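PDB 6ZLK: epimerase domain-containing protein from Bacillus cereus HuA2-4, which interconverts UDP-glucuronic acid and UDP-galacturonic acid by NAD-dependent epimerisation at C4 of the sugar. Local coordinates for residues Q108-C113 / H158-Y163; P170-R175 / K233-E238; A19-S24 / E51-F56. All blocks are in the same frame, centred on the assembly; numbering follows the deposited sequence.

Interaction 1. Residues Q108-C113 / H158-Y163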
loop_
_atom_site.group_PDB
_atom_site.type_symbol
_atom_site.label_atom_id
_atom_site.label_comp_id
_atom_site.label_asym_id
_atom_site.label_seq_id
_atom_site.Cartn_x
_atom_site.Cartn_y
_atom_site.Cartn_z
ATOM N N GLN A 108 -11.654 5.222 5.149
ATOM C CA GLN A 108 -12.976 5.710 5.589
ATOM C C GLN A 108 -12.830 6.698 6.762
ATOM O O GLN A 108 -13.572 7.707 6.814
ATOM C CB GLN A 108 -13.872 4.541 5.991
ATOM C CG GLN A 108 -14.314 3.685 4.810
ATOM C CD GLN A 108 -15.689 3.083 5.064
ATOM O OE1 GLN A 108 -16.212 3.074 6.175
ATOM N NE2 GLN A 108 -16.278 2.519 4.028
ATOM N N LEU A 109 -11.979 6.395 7.718
ATOM C CA LEU A 109 -11.727 7.328 8.845
ATOM C C LEU A 109 -11.209 8.657 8.309
ATOM O O LEU A 109 -11.732 9.687 8.715
ATOM C CB LEU A 109 -10.751 6.735 9.839
ATOM C CG LEU A 109 -11.316 5.619 10.693
ATOM C CD1 LEU A 109 -10.186 4.990 11.438
ATOM C CD2 LEU A 109 -12.361 6.147 11.690
ATOM N N LEU A 110 -10.226 8.635 7.415
ATOM C CA LEU A 110 -9.663 9.900 6.927
ATOM C C LEU A 110 -10.700 10.681 6.144
ATOM O O LEU A 110 -10.719 11.910 6.297
ATOM C CB LEU A 110 -8.450 9.640 6.068
ATOM C CG LEU A 110 -7.274 9.084 6.853
ATOM C CD1 LEU A 110 -6.291 8.462 5.901
ATOM C CD2 LEU A 110 -6.684 10.166 7.721
ATOM N N GLU A 111 -11.501 10.016 5.307
ATOM C CA GLU A 111 -12.582 10.721 4.555
ATOM C C GLU A 111 -13.502 11.416 5.563
ATOM O O GLU A 111 -13.923 12.554 5.334
ATOM C CB GLU A 111 -13.361 9.727 3.702
ATOM C CG GLU A 111 -12.686 9.341 2.394
ATOM C CD GLU A 111 -12.849 10.358 1.273
ATOM O OE1 GLU A 111 -13.837 11.096 1.309
ATOM O OE2 GLU A 111 -11.996 10.381 0.374
ATOM N N ALA A 112 -13.851 10.741 6.650
ATOM C CA ALA A 112 -14.820 11.276 7.625
ATOM C C ALA A 112 -14.192 12.471 8.329
ATOM O O ALA A 112 -14.894 13.405 8.715
ATOM C CB ALA A 112 -15.229 10.188 8.583
ATOM N N CYS A 113 -12.864 12.493 8.434
ATOM C CA CYS A 113 -12.140 13.562 9.155
ATOM C C CYS A 113 -11.993 14.835 8.303
ATOM O O CYS A 113 -11.657 15.899 8.879
ATOM C CB CYS A 113 -10.801 13.059 9.662
ATOM S SG CYS A 113 -11.033 11.917 11.051
ATOM N N HIS A 158 0.499 5.745 3.844
ATOM C CA HIS A 158 0.451 6.548 2.596
ATOM C C HIS A 158 -0.900 7.256 2.537
ATOM O O HIS A 158 -0.962 8.428 2.085
ATOM C CB HIS A 158 0.700 5.641 1.372
ATOM C CG HIS A 158 2.118 5.158 1.256
ATOM N ND1 HIS A 158 2.409 3.945 0.702
ATOM C CD2 HIS A 158 3.286 5.721 1.562
ATOM C CE1 HIS A 158 3.710 3.806 0.643
ATOM N NE2 HIS A 158 4.275 4.859 1.183
ATOM N N LEU A 159 -2.004 6.585 2.871
ATOM C CA LEU A 159 -3.313 7.247 2.878
ATOM C C LEU A 159 -3.291 8.461 3.811
ATOM O O LEU A 159 -3.790 9.530 3.457
ATOM C CB LEU A 159 -4.391 6.260 3.331
ATOM C CG LEU A 159 -4.808 5.262 2.263
ATOM C CD1 LEU A 159 -5.699 4.189 2.879
ATOM C CD2 LEU A 159 -5.502 5.967 1.116
ATOM N N CYS A 160 -2.702 8.337 4.995
ATOM C CA CYS A 160 -2.553 9.489 5.907
ATOM C C CYS A 160 -1.844 10.639 5.171
ATOM O O CYS A 160 -2.375 11.760 5.235
ATOM C CB CYS A 160 -1.788 9.152 7.180
ATOM S SG CYS A 160 -2.703 8.043 8.293
ATOM N N HIS A 161 -0.742 10.367 4.466
ATOM C CA HIS A 161 -0.055 11.477 3.776
ATOM C C HIS A 161 -0.961 12.041 2.683
ATOM O O HIS A 161 -0.905 13.269 2.469
ATOM C CB HIS A 161 1.263 11.029 3.195
ATOM C CG HIS A 161 2.255 10.686 4.246
ATOM N ND1 HIS A 161 2.711 11.653 5.151
ATOM C CD2 HIS A 161 2.898 9.540 4.529
ATOM C CE1 HIS A 161 3.586 11.065 5.965
ATOM N NE2 HIS A 161 3.736 9.793 5.580
ATOM N N VAL A 162 -1.727 11.224 1.955
ATOM C CA VAL A 162 -2.628 11.758 0.908
ATOM C C VAL A 162 -3.624 12.720 1.527
ATOM O O VAL A 162 -3.828 13.799 1.002
ATOM C CB VAL A 162 -3.338 10.603 0.181
ATOM C CG1 VAL A 162 -4.530 11.089 -0.605
ATOM C CG2 VAL A 162 -2.311 9.828 -0.663
ATOM N N TYR A 163 -4.208 12.387 2.661
ATOM C CA TYR A 163 -5.288 13.204 3.233
ATOM C C TYR A 163 -4.718 14.424 3.960
ATOM O O TYR A 163 -5.380 15.468 3.978
ATOM C CB TYR A 163 -6.191 12.313 4.072
ATOM C CG TYR A 163 -7.131 11.534 3.205
ATOM C CD1 TYR A 163 -6.750 10.362 2.577
ATOM C CD2 TYR A 163 -8.429 11.981 2.993
ATOM C CE1 TYR A 163 -7.619 9.665 1.758
ATOM C CE2 TYR A 163 -9.323 11.277 2.207
ATOM C CZ TYR A 163 -8.898 10.153 1.536
ATOM O OH TYR A 163 -9.684 9.379 0.749
#
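Leu110 lies over one face of the Tyr163 ring, and Glu111, one residue on, binds the hydroxyl of the same tyrosine. The axes of the segments 108-113 and 158-163 come within 10.2 Å and run nearly parallel, at a crossing angle of -16°.

The apolar part centres on Leu110. Its CB makes a CH-pi contact over the face, 3.9 Å from the centroid of the Tyr163 ring. The CD1 methyl goes further across. It reaches Leu159 CB at 3.9 Å and Cys160 SG at 4.3 Å, so it rests against the turn of helix just before the tyrosine.

The polar part is one short hydrogen bond. Tyr163 OH donates to Glu111 OE2 at 2.5 Å. The carboxylate oxygen lies at the edge of the ring, near its plane, and is approached on its anti side. The carboxylate of Glu111 and the ring of Tyr163 are turned 84° from each other. A bend at chi2 (-80°) turns the Glu111 carboxylate to the hydroxyl.

Both residues also face the second subunit. Glu111 OE2 accepts from the backbone N of Gly92 of that subunit, and Trp91 of the same subunit packs edge-to-face with Tyr163. One carboxylate oxygen thus takes two donors, one from each subunit. This is consistent with a charged Glu111, and it links the helix pair directly to the dimer contact.

Interaction 2. Residues P170-R175 / K233-E238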
loop_
_atom_site.group_PDB
_atom_site.type_symbol
_atom_site.label_atom_id
_atom_site.label_comp_id
_atom_site.label_asym_id
_atom_site.label_seq_id
_atom_site.Cartn_x
_atom_site.Cartn_y
_atom_site.Cartn_z
ATOM N N PRO A 170 -4.716 16.578 10.236
ATOM C CA PRO A 170 -3.512 16.736 11.036
ATOM C C PRO A 170 -2.967 15.375 11.521
ATOM O O PRO A 170 -2.964 15.055 12.723
ATOM C CB PRO A 170 -3.977 17.626 12.187
ATOM C CG PRO A 170 -5.381 17.138 12.402
ATOM C CD PRO A 170 -5.910 16.995 10.985
ATOM N N ILE A 171 -2.405 14.626 10.565
ATOM C CA ILE A 171 -1.894 13.260 10.822
ATOM C C ILE A 171 -0.582 13.313 11.572
ATOM O O ILE A 171 0.253 14.203 11.366
ATOM C CB ILE A 171 -1.796 12.423 9.532
ATOM C CG1 ILE A 171 -0.667 12.888 8.614
ATOM C CG2 ILE A 171 -3.141 12.373 8.846
ATOM C CD1 ILE A 171 0.557 12.023 8.647
ATOM N N VAL A 172 -0.373 12.290 12.399
ATOM C CA VAL A 172 0.911 11.938 13.021
ATOM C C VAL A 172 0.994 10.415 12.900
ATOM O O VAL A 172 -0.030 9.764 13.191
ATOM C CB VAL A 172 0.942 12.326 14.511
ATOM C CG1 VAL A 172 2.251 11.876 15.111
ATOM C CG2 VAL A 172 0.692 13.833 14.729
ATOM N N ILE A 173 2.122 9.907 12.475
ATOM C CA ILE A 173 2.297 8.434 12.351
ATOM C C ILE A 173 3.299 7.937 13.378
ATOM O O ILE A 173 4.406 8.432 13.451
ATOM C CB ILE A 173 2.679 8.029 10.918
ATOM C CG1 ILE A 173 1.577 8.349 9.901
ATOM C CG2 ILE A 173 3.109 6.568 10.900
ATOM C CD1 ILE A 173 2.046 8.396 8.471
ATOM N N LEU A 174 2.905 6.983 14.204
ATOM C CA LEU A 174 3.799 6.323 15.167
ATOM C C LEU A 174 4.077 4.917 14.638
ATOM O O LEU A 174 3.148 4.169 14.415
ATOM C CB LEU A 174 3.208 6.284 16.584
ATOM C CG LEU A 174 2.705 7.598 17.140
ATOM C CD1 LEU A 174 2.145 7.393 18.567
ATOM C CD2 LEU A 174 3.844 8.612 17.135
ATOM N N ARG A 175 5.333 4.583 14.436
ATOM C CA ARG A 175 5.745 3.204 14.093
ATOM C C ARG A 175 6.219 2.497 15.348
ATOM O O ARG A 175 7.359 2.722 15.829
ATOM C CB ARG A 175 6.872 3.199 13.051
ATOM C CG ARG A 175 6.398 3.683 11.701
ATOM C CD ARG A 175 7.577 3.816 10.762
ATOM N NE ARG A 175 7.082 4.134 9.433
ATOM C CZ ARG A 175 7.852 4.542 8.421
ATOM N NH1 ARG A 175 9.144 4.689 8.571
ATOM N NH2 ARG A 175 7.330 4.828 7.251
ATOM N N LYS A 233 5.500 20.409 20.955
ATOM C CA LYS A 233 6.140 20.548 19.631
ATOM C C LYS A 233 5.072 20.360 18.549
ATOM O O LYS A 233 4.110 19.631 18.795
ATOM C CB LYS A 233 7.297 19.566 19.499
ATOM C CG LYS A 233 8.476 19.845 20.417
ATOM C CD LYS A 233 9.797 19.847 19.676
ATOM C CE LYS A 233 10.917 20.525 20.429
ATOM N NZ LYS A 233 10.715 20.446 21.894
ATOM N N ASN A 234 5.207 21.038 17.412
ATOM C CA ASN A 234 4.354 20.789 16.230
ATOM C C ASN A 234 4.894 19.519 15.571
ATOM O O ASN A 234 5.989 19.556 15.007
ATOM C CB ASN A 234 4.251 21.961 15.252
ATOM C CG ASN A 234 3.100 21.729 14.290
ATOM O OD1 ASN A 234 2.981 20.663 13.710
ATOM N ND2 ASN A 234 2.222 22.704 14.130
ATOM N N ILE A 235 4.120 18.434 15.623
ATOM C CA ILE A 235 4.516 17.116 15.076
ATOM C C ILE A 235 3.615 16.688 13.916
ATOM O O ILE A 235 3.732 15.548 13.427
ATOM C CB ILE A 235 4.569 16.052 16.189
ATOM C CG1 ILE A 235 3.193 15.782 16.799
ATOM C CG2 ILE A 235 5.573 16.462 17.247
ATOM C CD1 ILE A 235 3.166 14.591 17.730
ATOM N N ILE A 236 2.787 17.583 13.425
ATOM C CA ILE A 236 1.843 17.220 12.344
ATOM C C ILE A 236 2.659 16.865 11.102
ATOM O O ILE A 236 3.635 17.592 10.763
ATOM C CB ILE A 236 0.824 18.327 12.066
ATOM C CG1 ILE A 236 0.023 18.742 13.301
ATOM C CG2 ILE A 236 -0.041 17.874 10.921
ATOM C CD1 ILE A 236 -0.568 17.624 14.113
ATOM N N GLY A 237 2.292 15.772 10.456
ATOM C CA GLY A 237 2.901 15.228 9.233
ATOM C C GLY A 237 4.096 14.332 9.515
ATOM O O GLY A 237 4.600 13.771 8.553
ATOM N N GLU A 238 4.537 14.195 10.774
ATOM C CA GLU A 238 5.779 13.492 11.148
ATOM C C GLU A 238 5.520 11.982 11.297
ATOM O O GLU A 238 4.396 11.577 11.746
ATOM C CB GLU A 238 6.361 13.959 12.474
ATOM C CG GLU A 238 6.956 15.375 12.424
ATOM C CD GLU A 238 7.962 15.626 11.307
ATOM O OE1 GLU A 238 8.718 14.714 10.948
ATOM O OE2 GLU A 238 7.978 16.757 10.785
#
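Two backbone hydrogen bonds join strand 171-180 to the turn 235-238, on either side of Val172: Gly237 N gives to Ile171 O at 2.7 Å, and Ile173 N gives to Glu238 O at 2.9 Å. Both are nearly straight, with angles at the hydrogen of 172° and 176°. The turn is type II, and Gly237 has the positive phi (86°) that suits its third position. Overlapping its start, Asn234 OD1 accepts from Ile236 N in an Asx turn.

Val172 meets the isoleucines of the turn. Its CG2 is 3.8 Å from Ile235 CG1 and 4.0 Å from Ile236 CD1, while its CG1 touches the end of Ile235. Ile236 also covers Pro170: its CD1 lies 3.9 Å from Pro170 CB, and its CG2 sits against Pro170 CA. Glu238 turns its carboxylate elsewhere, to a salt bridge with Lys286.

Strand 239-242 follows and pairs in parallel with strand 171-180. The turn therefore starts that pairing at the edge of the Rossmann-type sheet. Gly237 N and Glu238 O bond to the strand, and the isoleucines add an apolar cover beside them. Backbone bonding of Ile173 with Ile240 continues this, so turn and strand share one run of bonds.

Interaction 3. Residues A19-S24 / E51-F56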
loop_
_atom_site.group_PDB
_atom_site.type_symbol
_atom_site.label_atom_id
_atom_site.label_comp_id
_atom_site.label_asym_id
_atom_site.label_seq_id
_atom_site.Cartn_x
_atom_site.Cartn_y
_atom_site.Cartn_z
ATOM N N ALA A 19 -4.760 4.457 30.261
ATOM C CA ALA A 19 -3.820 5.562 30.525
ATOM C C ALA A 19 -4.499 6.917 30.297
ATOM O O ALA A 19 -4.328 7.838 31.147
ATOM C CB ALA A 19 -2.586 5.437 29.673
ATOM N N LEU A 20 -5.198 7.100 29.188
ATOM C CA LEU A 20 -5.874 8.384 28.927
ATOM C C LEU A 20 -6.861 8.720 30.043
ATOM O O LEU A 20 -6.942 9.902 30.431
ATOM C CB LEU A 20 -6.562 8.374 27.567
ATOM C CG LEU A 20 -5.618 8.223 26.399
ATOM C CD1 LEU A 20 -6.379 7.887 25.125
ATOM C CD2 LEU A 20 -4.737 9.429 26.194
ATOM N N LEU A 21 -7.602 7.738 30.514
ATOM C CA LEU A 21 -8.691 7.989 31.483
ATOM C C LEU A 21 -8.112 8.373 32.838
ATOM O O LEU A 21 -8.873 8.999 33.582
ATOM C CB LEU A 21 -9.612 6.796 31.622
ATOM C CG LEU A 21 -10.496 6.529 30.421
ATOM C CD1 LEU A 21 -11.123 5.143 30.496
ATOM C CD2 LEU A 21 -11.554 7.596 30.286
ATOM N N LYS A 22 -6.825 8.165 33.095
ATOM C CA LYS A 22 -6.177 8.666 34.345
ATOM C C LYS A 22 -6.211 10.191 34.405
ATOM O O LYS A 22 -6.077 10.729 35.504
ATOM C CB LYS A 22 -4.772 8.090 34.484
ATOM C CG LYS A 22 -4.852 6.629 34.834
ATOM C CD LYS A 22 -3.547 5.980 35.099
ATOM C CE LYS A 22 -3.765 4.498 35.335
ATOM N NZ LYS A 22 -2.474 3.767 35.310
ATOM N N ASN A 23 -6.243 10.873 33.274
ATOM C CA ASN A 23 -6.357 12.340 33.222
ATOM C C ASN A 23 -7.856 12.680 33.254
ATOM O O ASN A 23 -8.581 12.333 32.312
ATOM C CB ASN A 23 -5.629 12.866 32.011
ATOM C CG ASN A 23 -5.543 14.373 31.974
ATOM O OD1 ASN A 23 -6.474 15.078 32.363
ATOM N ND2 ASN A 23 -4.428 14.873 31.466
ATOM N N SER A 24 -8.311 13.353 34.320
ATOM C CA SER A 24 -9.749 13.643 34.509
ATOM C C SER A 24 -10.277 14.549 33.403
ATOM O O SER A 24 -11.481 14.614 33.249
ATOM C CB SER A 24 -9.990 14.244 35.880
ATOM O OG SER A 24 -9.270 15.453 35.923
ATOM N N GLU A 51 -15.731 0.619 31.095
ATOM C CA GLU A 51 -17.105 1.152 31.012
ATOM C C GLU A 51 -17.600 1.598 32.397
ATOM O O GLU A 51 -18.559 2.376 32.422
ATOM C CB GLU A 51 -18.059 0.141 30.400
ATOM C CG GLU A 51 -17.871 0.011 28.904
ATOM C CD GLU A 51 -18.848 -0.974 28.299
ATOM O OE1 GLU A 51 -18.881 -2.166 28.752
ATOM O OE2 GLU A 51 -19.602 -0.555 27.381
ATOM N N LEU A 52 -16.959 1.178 33.492
ATOM C CA LEU A 52 -17.303 1.715 34.827
ATOM C C LEU A 52 -16.972 3.201 34.934
ATOM O O LEU A 52 -17.484 3.858 35.846
ATOM C CB LEU A 52 -16.557 0.917 35.891
ATOM C CG LEU A 52 -17.040 -0.522 36.041
ATOM C CD1 LEU A 52 -16.158 -1.256 37.052
ATOM C CD2 LEU A 52 -18.513 -0.582 36.420
ATOM N N ASN A 53 -16.058 3.703 34.100
ATOM C CA ASN A 53 -15.579 5.082 34.161
ATOM C C ASN A 53 -16.583 5.978 33.423
ATOM O O ASN A 53 -16.913 5.664 32.275
ATOM C CB ASN A 53 -14.175 5.223 33.592
ATOM C CG ASN A 53 -13.541 6.560 33.898
ATOM O OD1 ASN A 53 -14.106 7.591 33.549
ATOM N ND2 ASN A 53 -12.334 6.534 34.436
ATOM N N SER A 54 -17.087 7.035 34.091
ATOM C CA SER A 54 -18.126 7.892 33.487
ATOM C C SER A 54 -17.584 8.600 32.236
ATOM O O SER A 54 -18.392 9.106 31.460
ATOM C CB SER A 54 -18.655 8.882 34.513
ATOM O OG SER A 54 -17.626 9.730 34.912
ATOM N N ARG A 55 -16.282 8.593 32.008
ATOM C CA ARG A 55 -15.678 9.336 30.874
ATOM C C ARG A 55 -15.300 8.385 29.745
ATOM O O ARG A 55 -14.711 8.863 28.747
ATOM C CB ARG A 55 -14.493 10.162 31.325
ATOM C CG ARG A 55 -14.917 11.298 32.238
ATOM C CD ARG A 55 -13.731 12.020 32.810
ATOM N NE ARG A 55 -13.038 11.232 33.815
ATOM C CZ ARG A 55 -11.841 10.648 33.706
ATOM N NH1 ARG A 55 -11.093 10.742 32.624
ATOM N NH2 ARG A 55 -11.355 9.950 34.720
ATOM N N PHE A 56 -15.757 7.146 29.804
ATOM C CA PHE A 56 -15.503 6.124 28.761
ATOM C C PHE A 56 -16.823 5.649 28.168
ATOM O O PHE A 56 -17.811 5.379 28.933
ATOM C CB PHE A 56 -14.698 4.953 29.333
ATOM C CG PHE A 56 -14.349 3.941 28.279
ATOM C CD1 PHE A 56 -13.349 4.223 27.370
ATOM C CD2 PHE A 56 -15.054 2.771 28.114
ATOM C CE1 PHE A 56 -13.032 3.332 26.355
ATOM C CE2 PHE A 56 -14.671 1.836 27.147
ATOM C CZ PHE A 56 -13.671 2.141 26.252
#
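Arg55 spreads its guanidinium group under Ser24, whose CA lies over the centre of one face, 3.7 Å above the plane. Asn53 OD1 lies over the opposite face, nearer the rim. The group is thus held between the backbone of one segment and a side chain of its own.

The polar grip is end-on and falls on a single atom. Arg55 NH2 donates to Leu21 O at 2.9 Å, and Arg55 NH1 donates to the same oxygen at 3.0 Å. Leu21 O lies almost exactly in the guanidinium plane. NH2 comes in the plane of the carbonyl, while NH1 is tilted 22° from it. A bend at chi3 (-72°) in an otherwise extended start of the chain turns the group to this carbonyl. NH1 has a further partner in the backbone O of Tyr26. The two bonds to Leu21 O tie the last part of helix 11-21 to the turn 53-56.

That turn is type I, and Asn53 also forms an Asx turn. Its OD1 accepts from Arg55 N at 2.8 Å, on a lone pair. The asparagine thus holds the backbone of Arg55 while it lies over the guanidinium.

Leu21 supplies the apolar side. Its CD1 is 3.8 Å from Phe56 CB, and the two side chains cross at about a right angle. Its CD2 rests on the backbone of Arg55, 3.7 Å from Arg55 O. Its CB touches the amide ND2 of Asn53.

The contact joins helix 11-21 to the loop that leads into strand 56-59. Val28 of strand 27-31 and Leu50 of helix 44-51 pack on both Leu21 and Phe56. Strand 27-31 pairs in parallel with strand 56-59, and helix 218-230 lies against Leu20 and Asn23.

Overall arrangement
Interactions 1 and 2 are neighbours, with centres 13 Å apart. Helix 148-167 leads straight into strand 171-180, and the two contacts touch: His161 NE2 is 3.6 Å from Ile173 CD1, and Cys160 O is 3.7 Å from Ile171 CG2. Interaction 3 stands apart, its centre 27 Å from that of interaction 1 and 25 Å from that of interaction 2. None of the three lies close to the bound NAD. The side chains of Cys160, Ile173 and Phe56 are each about 10 to 11 Å from it. Ile173 is also about 11 Å from the UDP-glucuronic acid. Of the three, interaction 1 alone meets the second subunit.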